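Local coordinates for uncharacterized protein conserved in bacteria (PDB 4FZQ) that is a surface antigen of Streptococcus suis that mediates host cell attachment, the part modelled here being its G5 domain, at residues 9-14 / 39-43. The protein carries 1 engineered substitution. Numbering follows the deposited sequence.
Sequences KVEEAL and AGKKV
With CG swung anti to the backbone N in both Glu12 (chi1 177°) and Lys42 (chi1 175°), these two extended side chains run side by side off one face of the sheet. They belong to an antiparallel strand pair in the G5 domain, in which strand 41-50 is the middle strand of a three-stranded sheet between 4-13 and 55-66. The acid and amine stop short of a salt bridge, Glu12 OE1 lying 4.1 Å from Lys42 NZ. Their backbones are joined twice: Glu12 N reaches Lys42 O at 2.8 Å, nearly straight, and Lys42 N returns to Glu12 O at 2.9 Å. On the face of Glu11, Val43 and Lys41, the methyl CG2 of Val43 packs alongside Glu11 CG, while Lys9 CG comes within 3.4 Å of Val43 CG1. Leu14 lays its CD1 over the Gly40-Lys41 peptide and sets CD2 against Lys42 CB; Val65 of strand 55-66 also touches this leucine. Val10, Glu11 and Glu12 pair with a strand of a second subunit, carrying the sheet across the interface. Leu14 N also bonds to Gly40 O at 3.1 Å from above the carbonyl plane, and a water accepts from Gly40 N at 2.9 Å.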
loop_
_atom_site.group_PDB
_atom_site.type_symbol
_atom_site.label_atom_id
_atom_site.label_comp_id
_atom_site.label_asym_id
_atom_site.label_seq_id
_atom_site.Cartn_x
_atom_site.Cartn_y
_atom_site.Cartn_z
ATOM N N LYS A 9 -16.508 -1.750 -16.868
ATOM C CA LYS A 9 -15.074 -1.752 -17.061
ATOM C C LYS A 9 -14.471 -1.069 -15.833
ATOM O O LYS A 9 -14.882 0.027 -15.461
ATOM C CB LYS A 9 -14.722 -0.988 -18.338
ATOM C CG LYS A 9 -13.241 -0.973 -18.675
ATOM C CD LYS A 9 -12.931 -0.062 -19.866
ATOM C CE LYS A 9 -13.499 -0.608 -21.174
ATOM N NZ LYS A 9 -14.992 -0.765 -21.148
ATOM N N VAL A 10 -13.523 -1.733 -15.185
ATOM C CA VAL A 10 -12.861 -1.179 -14.010
ATOM C C VAL A 10 -11.356 -1.112 -14.287
ATOM O O VAL A 10 -10.731 -2.120 -14.607
ATOM C CB VAL A 10 -13.123 -2.053 -12.762
ATOM C CG1 VAL A 10 -12.282 -1.571 -11.594
ATOM C CG2 VAL A 10 -14.605 -2.009 -12.403
ATOM N N GLU A 11 -10.785 0.083 -14.175
ATOM C CA GLU A 11 -9.361 0.287 -14.421
ATOM C C GLU A 11 -8.543 0.468 -13.158
ATOM O O GLU A 11 -8.782 1.385 -12.387
ATOM C CB GLU A 11 -9.141 1.513 -15.306
ATOM C CG GLU A 11 -9.200 1.234 -16.784
ATOM C CD GLU A 11 -8.657 2.380 -17.631
ATOM O OE1 GLU A 11 -7.660 3.024 -17.215
ATOM O OE2 GLU A 11 -9.214 2.616 -18.730
ATOM N N GLU A 12 -7.572 -0.405 -12.944
ATOM C CA GLU A 12 -6.721 -0.279 -11.777
ATOM C C GLU A 12 -5.346 0.196 -12.226
ATOM O O GLU A 12 -4.725 -0.410 -13.106
ATOM C CB GLU A 12 -6.587 -1.611 -11.065
ATOM C CG GLU A 12 -5.655 -1.539 -9.889
ATOM C CD GLU A 12 -5.540 -2.856 -9.162
ATOM O OE1 GLU A 12 -6.595 -3.410 -8.781
ATOM O OE2 GLU A 12 -4.399 -3.329 -8.963
ATOM N N ALA A 13 -4.868 1.291 -11.649
ATOM C CA ALA A 13 -3.557 1.783 -12.045
ATOM C C ALA A 13 -2.499 0.893 -11.429
ATOM O O ALA A 13 -2.578 0.534 -10.254
ATOM C CB ALA A 13 -3.359 3.212 -11.589
ATOM N N LEU A 14 -1.521 0.511 -12.234
ATOM C CA LEU A 14 -0.439 -0.322 -11.747
ATOM C C LEU A 14 0.636 0.573 -11.164
ATOM O O LEU A 14 0.829 1.707 -11.611
ATOM C CB LEU A 14 0.171 -1.113 -12.898
ATOM C CG LEU A 14 -0.801 -2.020 -13.636
ATOM C CD1 LEU A 14 -0.104 -2.684 -14.807
ATOM C CD2 LEU A 14 -1.327 -3.051 -12.661
ATOM N N ALA A 39 1.785 5.381 -15.252
ATOM C CA ALA A 39 1.326 4.132 -14.659
ATOM C C ALA A 39 0.815 3.131 -15.690
ATOM O O ALA A 39 0.247 3.509 -16.717
ATOM C CB ALA A 39 0.226 4.419 -13.641
ATOM N N GLY A 40 1.038 1.851 -15.406
ATOM C CA GLY A 40 0.549 0.805 -16.275
ATOM C C GLY A 40 -0.944 0.663 -16.006
ATOM O O GLY A 40 -1.514 1.410 -15.214
ATOM N N LYS A 41 -1.584 -0.323 -16.610
ATOM C CA LYS A 41 -3.017 -0.440 -16.439
ATOM C C LYS A 41 -3.542 -1.876 -16.384
ATOM O O LYS A 41 -3.082 -2.750 -17.117
ATOM C CB LYS A 41 -3.665 0.315 -17.597
ATOM C CG LYS A 41 -5.066 0.800 -17.377
ATOM C CD LYS A 41 -5.446 1.781 -18.495
ATOM C CE LYS A 41 -4.564 3.036 -18.460
ATOM N NZ LYS A 41 -4.934 4.034 -19.504
ATOM N N LYS A 42 -4.503 -2.110 -15.502
ATOM C CA LYS A 42 -5.131 -3.423 -15.391
ATOM C C LYS A 42 -6.621 -3.172 -15.558
ATOM O O LYS A 42 -7.277 -2.648 -14.662
ATOM C CB LYS A 42 -4.856 -4.043 -14.035
ATOM C CG LYS A 42 -5.556 -5.358 -13.776
ATOM C CD LYS A 42 -5.193 -5.838 -12.381
ATOM C CE LYS A 42 -6.108 -6.940 -11.893
ATOM N NZ LYS A 42 -5.966 -7.132 -10.411
ATOM N N VAL A 43 -7.146 -3.521 -16.728
ATOM C CA VAL A 43 -8.561 -3.320 -17.016
ATOM C C VAL A 43 -9.365 -4.612 -16.955
ATOM O O VAL A 43 -9.062 -5.578 -17.651
ATOM C CB VAL A 43 -8.766 -2.717 -18.405
ATOM C CG1 VAL A 43 -10.229 -2.586 -18.684
ATOM C CG2 VAL A 43 -8.084 -1.370 -18.492
HETATM O O HOH W 1 3.270 0.802 -13.878
#